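Local atomic coordinates of aminopeptidase N (Francisella tularensis subsp. tularensis, PDB entry 5DLL), a protein that probably degrades intracellular peptides, releasing N-terminal amino acids as a zinc-dependent aminopeptidase of the peptidase M1 family. Residues A[452-457]-A[479-484]; A[533-538]-A[565-570]. All coordinates share one frame; numbering follows the deposited sequence.

Both contacts belong to borders of the Ig-like domain of this M1 aminopeptidase, one where the chain enters it and one where it is covered by the next domain. In contact 1 the segment that follows helix 450-453 meets the end of strand 472-480; in contact 2 the end of strand 533-535 meets the start of helix 565-581, which belongs to the C-terminal helical domain. They follow one another along the chain, with centres 24 Å apart and nearest atoms about 8 Å apart, without touching. Helix 349-369 connects their surroundings, meeting Thr-457 near contact 1 and Trp-569 near contact 2. Both lie away from the zinc held by His-309, His-313 and Glu-332.

Contact 1: residues A[452-457]-A[479-484]; sequences YAQSGT and QTTLPT
Thr-481 and Thr-484 are the two side chains that 479-484 turns toward 452-457, and each meets its own part of that segment. The methyl CG2 of Thr-481 lies 3.3 Å from NE2 of Gln-454, the two side chains approaching from opposite directions. Its hydroxyl is swung anti to the backbone N (chi1 168°), into the neighbourhood of two carbonyls: OG1 is 3.8 Å from Thr-457 O and 4.1 Å from Ser-455 O, van der Waals neighbours and not hydrogen bonds. Thr-484 also presents its methyl: with CG2 anti to the carbonyl carbon, it rests 4.1 Å from CA of Gly-456, whose backbone has a positive phi and brings no side chain between them. Beside it, OG1 of Thr-484 stands 3.9 Å from OG of Ser-455, again too far to bond.

The first segment leads out of the short helix 450-453 into the opening strand, 459-467, of the Ig-like beta-sandwich; the second runs off strand 472-480, the antiparallel partner of that strand, and a backbone hydrogen bond joins Thr-480 to Asn-459, close to the contact.

No hydrogen bond passes directly between the segments, so residues further along the chain supply the polar links. Lys-490 NZ reaches both Ser-455 O and Thr-484 OG1, while Asp-486 OD1 bonds Thr-484 OG1 and, weakly, Ser-455 OG. Asp-486 thus links two hydroxyls that do not reach each other, and Lys-490 ties the Ser-455 carbonyl to the Thr-484 hydroxyl. Gln-454, bent at chi2, is held through OE1 by the backbone N of Gln-491, and Gln-487 OE1 takes the N-H of Ser-455. The side chain of Thr-457 points away from 479-484 and touches Phe-365 and Asp-368 of helix 349-369.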
loop_
_atom_site.group_PDB
_atom_site.type_symbol
_atom_site.label_atom_id
_atom_site.label_comp_id
_atom_site.label_asym_id
_atom_site.label_seq_id
_atom_site.Cartn_x
_atom_site.Cartn_y
_atom_site.Cartn_z
ATOM N N TYR A 452 13.694 4.787 -14.559
ATOM C CA TYR A 452 14.209 4.965 -13.199
ATOM C C TYR A 452 14.723 6.379 -12.928
ATOM O O TYR A 452 14.618 6.872 -11.801
ATOM C CB TYR A 452 15.292 3.921 -12.896
ATOM C CG TYR A 452 14.700 2.546 -12.717
ATOM C CD1 TYR A 452 14.251 2.122 -11.470
ATOM C CD2 TYR A 452 14.540 1.686 -13.799
ATOM C CE1 TYR A 452 13.679 0.873 -11.298
ATOM C CE2 TYR A 452 13.970 0.433 -13.636
ATOM C CZ TYR A 452 13.541 0.031 -12.383
ATOM O OH TYR A 452 12.975 -1.210 -12.205
ATOM N N ALA A 453 15.256 7.025 -13.964
ATOM C CA ALA A 453 15.840 8.365 -13.843
ATOM C C ALA A 453 14.828 9.496 -14.056
ATOM O O ALA A 453 14.933 10.547 -13.419
ATOM C CB ALA A 453 17.005 8.514 -14.814
ATOM N N GLN A 454 13.853 9.287 -14.938
ATOM C CA GLN A 454 12.950 10.368 -15.352
ATOM C C GLN A 454 11.745 10.582 -14.430
ATOM O O GLN A 454 11.036 9.639 -14.076
ATOM C CB GLN A 454 12.457 10.143 -16.783
ATOM C CG GLN A 454 11.567 11.268 -17.299
ATOM C CD GLN A 454 11.678 11.468 -18.797
ATOM O OE1 GLN A 454 12.716 11.903 -19.299
ATOM N NE2 GLN A 454 10.606 11.159 -19.522
ATOM N N SER A 455 11.518 11.847 -14.083
ATOM C CA SER A 455 10.407 12.258 -13.231
ATOM C C SER A 455 9.206 12.692 -14.077
ATOM O O SER A 455 9.339 12.943 -15.276
ATOM C CB SER A 455 10.856 13.407 -12.328
ATOM O OG SER A 455 9.833 13.802 -11.434
ATOM N N GLY A 456 8.037 12.761 -13.449
ATOM C CA GLY A 456 6.833 13.266 -14.108
ATOM C C GLY A 456 6.020 12.239 -14.878
ATOM O O GLY A 456 6.531 11.188 -15.273
ATOM N N THR A 457 4.745 12.574 -15.089
ATOM C CA THR A 457 3.792 11.752 -15.829
ATOM C C THR A 457 3.881 12.078 -17.319
ATOM O O THR A 457 3.748 13.241 -17.697
ATOM C CB THR A 457 2.350 12.050 -15.367
ATOM O OG1 THR A 457 2.236 11.832 -13.957
ATOM C CG2 THR A 457 1.343 11.170 -16.097
ATOM N N GLN A 479 4.459 10.730 -27.465
ATOM C CA GLN A 479 4.701 10.885 -26.034
ATOM C C GLN A 479 5.455 12.180 -25.740
ATOM O O GLN A 479 6.513 12.445 -26.314
ATOM C CB GLN A 479 5.462 9.686 -25.462
ATOM C CG GLN A 479 6.755 9.336 -26.181
ATOM C CD GLN A 479 7.779 8.725 -25.256
ATOM O OE1 GLN A 479 8.045 9.253 -24.175
ATOM N NE2 GLN A 479 8.363 7.609 -25.673
ATOM N N THR A 480 4.888 12.983 -24.847
ATOM C CA THR A 480 5.488 14.243 -24.426
ATOM C C THR A 480 5.321 14.369 -22.911
ATOM O O THR A 480 4.229 14.167 -22.377
ATOM C CB THR A 480 4.874 15.460 -25.175
ATOM O OG1 THR A 480 5.348 16.681 -24.595
ATOM C CG2 THR A 480 3.336 15.447 -25.140
ATOM N N THR A 481 6.416 14.680 -22.225
ATOM C CA THR A 481 6.411 14.800 -20.769
ATOM C C THR A 481 7.052 16.137 -20.375
ATOM O O THR A 481 8.193 16.428 -20.740
ATOM C CB THR A 481 7.101 13.587 -20.097
ATOM O OG1 THR A 481 7.328 13.853 -18.706
ATOM C CG2 THR A 481 8.420 13.241 -20.779
ATOM N N LEU A 482 6.295 16.951 -19.644
ATOM C CA LEU A 482 6.672 18.337 -19.369
ATOM C C LEU A 482 7.760 18.450 -18.295
ATOM O O LEU A 482 7.959 17.518 -17.516
ATOM C CB LEU A 482 5.435 19.131 -18.930
ATOM C CG LEU A 482 4.277 19.204 -19.928
ATOM C CD1 LEU A 482 3.078 19.877 -19.277
ATOM C CD2 LEU A 482 4.693 19.936 -21.197
ATOM N N PRO A 483 8.466 19.596 -18.250
ATOM C CA PRO A 483 9.450 19.831 -17.192
ATOM C C PRO A 483 8.829 19.858 -15.794
ATOM O O PRO A 483 7.685 20.282 -15.636
ATOM C CB PRO A 483 10.028 21.211 -17.543
ATOM C CG PRO A 483 9.037 21.837 -18.454
ATOM C CD PRO A 483 8.453 20.699 -19.228
ATOM N N THR A 484 9.590 19.396 -14.801
ATOM C CA THR A 484 9.165 19.398 -13.396
ATOM C C THR A 484 10.122 20.237 -12.548
ATOM O O THR A 484 11.143 20.727 -13.038
ATOM C CB THR A 484 9.113 17.966 -12.821
ATOM O OG1 THR A 484 10.338 17.285 -13.112
ATOM C CG2 THR A 484 7.955 17.192 -13.415
#

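Contact 2: residues A[533-538]-A[565-570]; sequences VASLFR and AFNRWD
Phe-566 brings CE2 of its ring to 4.4 Å from Phe-537 O, in the turn after strand 533-535, and this oxygen sits obliquely to the ring. Asn-567 follows and carries the contact. Its ND2 spends both hydrogens on the other segment, one on Ser-535 OG (3.0 Å, 160° at the hydrogen) and one on Leu-536 O (3.0 Å, 157°). Both acceptors lie close to the amide plane, which fixes the rotation of the group, although ND2 stands well above the carbonyl plane of Leu-536. Arg-538 crosses the asparagine at about a right angle, its CG 3.7 Å from Asn-567 ND2. Its extended chain, CG to NE, brings NE back to Ser-535 OG in a nearly straight bond of 3.0 Å. Trp-569 then puts CE3 over a face of the Phe-566 ring and packs on helix 349-369, where Asp-570 forms a salt bridge with Arg-361.

This is the seam between the Ig-like domain and the start of a helix in the ARM-type C-terminal domain. Asp-562 reinforces it, bonding Ser-535 OG and forming a salt bridge with Arg-538, whose other carboxylate partner is Glu-511. With two N-H groups directed at its oxygen, Ser-535 would be expected to give its own proton to Asp-562, leaving one buried hydroxyl gripped by three partners.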
loop_
_atom_site.group_PDB
_atom_site.type_symbol
_atom_site.label_atom_id
_atom_site.label_comp_id
_atom_site.label_asym_id
_atom_site.label_seq_id
_atom_site.Cartn_x
_atom_site.Cartn_y
_atom_site.Cartn_z
ATOM N N VAL A 533 -12.735 0.814 -34.050
ATOM C CA VAL A 533 -12.442 1.612 -32.862
ATOM C C VAL A 533 -11.347 0.879 -32.082
ATOM O O VAL A 533 -11.373 -0.351 -31.964
ATOM C CB VAL A 533 -13.701 1.880 -31.993
ATOM C CG1 VAL A 533 -14.496 0.605 -31.732
ATOM C CG2 VAL A 533 -13.324 2.568 -30.682
ATOM N N ALA A 534 -10.378 1.635 -31.575
ATOM C CA ALA A 534 -9.188 1.051 -30.957
ATOM C C ALA A 534 -9.354 0.867 -29.449
ATOM O O ALA A 534 -9.855 1.756 -28.757
ATOM C CB ALA A 534 -7.969 1.911 -31.255
ATOM N N SER A 535 -8.948 -0.303 -28.960
ATOM C CA SER A 535 -8.851 -0.581 -27.528
ATOM C C SER A 535 -7.389 -0.395 -27.136
ATOM O O SER A 535 -6.540 -1.190 -27.533
ATOM C CB SER A 535 -9.308 -2.009 -27.232
ATOM O OG SER A 535 -9.156 -2.318 -25.862
ATOM N N LEU A 536 -7.101 0.656 -26.369
ATOM C CA LEU A 536 -5.721 1.091 -26.132
ATOM C C LEU A 536 -5.346 1.149 -24.652
ATOM O O LEU A 536 -6.176 1.480 -23.801
ATOM C CB LEU A 536 -5.496 2.461 -26.771
ATOM C CG LEU A 536 -5.322 2.449 -28.292
ATOM C CD1 LEU A 536 -5.448 3.854 -28.861
ATOM C CD2 LEU A 536 -3.990 1.824 -28.676
ATOM N N PHE A 537 -4.081 0.839 -24.371
ATOM C CA PHE A 537 -3.551 0.785 -23.006
ATOM C C PHE A 537 -4.413 -0.107 -22.109
ATOM O O PHE A 537 -4.929 0.321 -21.071
ATOM C CB PHE A 537 -3.391 2.196 -22.427
ATOM C CG PHE A 537 -2.437 3.057 -23.208
ATOM C CD1 PHE A 537 -1.065 2.944 -23.017
ATOM C CD2 PHE A 537 -2.907 3.966 -24.148
ATOM C CE1 PHE A 537 -0.182 3.729 -23.742
ATOM C CE2 PHE A 537 -2.030 4.755 -24.875
ATOM C CZ PHE A 537 -0.665 4.636 -24.672
ATOM N N ARG A 538 -4.559 -1.355 -22.542
ATOM C CA ARG A 538 -5.345 -2.348 -21.822
ATOM C C ARG A 538 -4.694 -2.693 -20.488
ATOM O O ARG A 538 -3.484 -2.918 -20.425
ATOM C CB ARG A 538 -5.482 -3.609 -22.662
ATOM C CG ARG A 538 -6.336 -3.436 -23.903
ATOM C CD ARG A 538 -6.417 -4.745 -24.668
ATOM N NE ARG A 538 -7.508 -4.761 -25.636
ATOM C CZ ARG A 538 -7.900 -5.839 -26.309
ATOM N NH1 ARG A 538 -7.295 -7.011 -26.125
ATOM N NH2 ARG A 538 -8.909 -5.748 -27.170
ATOM N N ALA A 565 -11.607 -6.325 -19.886
ATOM C CA ALA A 565 -12.483 -5.875 -18.798
ATOM C C ALA A 565 -12.146 -4.468 -18.291
ATOM O O ALA A 565 -13.045 -3.686 -17.977
ATOM C CB ALA A 565 -12.435 -6.867 -17.641
ATOM N N PHE A 566 -10.857 -4.153 -18.200
ATOM C CA PHE A 566 -10.435 -2.853 -17.697
ATOM C C PHE A 566 -10.936 -1.732 -18.603
ATOM O O PHE A 566 -11.609 -0.814 -18.137
ATOM C CB PHE A 566 -8.911 -2.789 -17.563
ATOM C CG PHE A 566 -8.398 -1.461 -17.077
ATOM C CD1 PHE A 566 -8.332 -1.183 -15.715
ATOM C CD2 PHE A 566 -7.984 -0.486 -17.981
ATOM C CE1 PHE A 566 -7.866 0.040 -15.264
ATOM C CE2 PHE A 566 -7.515 0.738 -17.535
ATOM C CZ PHE A 566 -7.458 1.002 -16.175
ATOM N N ASN A 567 -10.617 -1.816 -19.895
ATOM C CA ASN A 567 -11.010 -0.772 -20.845
ATOM C C ASN A 567 -12.522 -0.607 -20.956
ATOM O O ASN A 567 -12.996 0.458 -21.355
ATOM C CB ASN A 567 -10.403 -1.017 -22.236
ATOM C CG ASN A 567 -9.063 -0.316 -22.433
ATOM O OD1 ASN A 567 -8.560 0.373 -21.544
ATOM N ND2 ASN A 567 -8.485 -0.488 -23.614
ATOM N N ARG A 568 -13.274 -1.652 -20.611
ATOM C CA ARG A 568 -14.733 -1.558 -20.541
ATOM C C ARG A 568 -15.156 -0.644 -19.393
ATOM O O ARG A 568 -15.948 0.275 -19.586
ATOM C CB ARG A 568 -15.370 -2.944 -20.387
ATOM C CG ARG A 568 -15.234 -3.828 -21.620
ATOM C CD ARG A 568 -15.848 -5.205 -21.413
ATOM N NE ARG A 568 -17.303 -5.203 -21.583
ATOM C CZ ARG A 568 -18.059 -6.291 -21.735
ATOM N NH1 ARG A 568 -17.517 -7.505 -21.748
ATOM N NH2 ARG A 568 -19.373 -6.166 -21.879
ATOM N N TRP A 569 -14.619 -0.902 -18.205
ATOM C CA TRP A 569 -14.810 -0.017 -17.049
ATOM C C TRP A 569 -14.277 1.392 -17.345
ATOM O O TRP A 569 -14.955 2.384 -17.089
ATOM C CB TRP A 569 -14.129 -0.614 -15.804
ATOM C CG TRP A 569 -13.929 0.336 -14.655
ATOM C CD1 TRP A 569 -14.781 0.558 -13.611
ATOM C CD2 TRP A 569 -12.785 1.170 -14.423
ATOM N NE1 TRP A 569 -14.245 1.490 -12.751
ATOM C CE2 TRP A 569 -13.020 1.880 -13.227
ATOM C CE3 TRP A 569 -11.587 1.391 -15.115
ATOM C CZ2 TRP A 569 -12.105 2.796 -12.711
ATOM C CZ3 TRP A 569 -10.680 2.300 -14.602
ATOM C CH2 TRP A 569 -10.942 2.992 -13.414
ATOM N N ASP A 570 -13.076 1.473 -17.906
ATOM C CA ASP A 570 -12.416 2.762 -18.123
ATOM C C ASP A 570 -13.208 3.649 -19.075
ATOM O O ASP A 570 -13.361 4.845 -18.832
ATOM C CB ASP A 570 -10.997 2.556 -18.666
ATOM C CG ASP A 570 -10.127 3.792 -18.522
ATOM O OD1 ASP A 570 -10.146 4.412 -17.438
ATOM O OD2 ASP A 570 -9.411 4.140 -19.487
#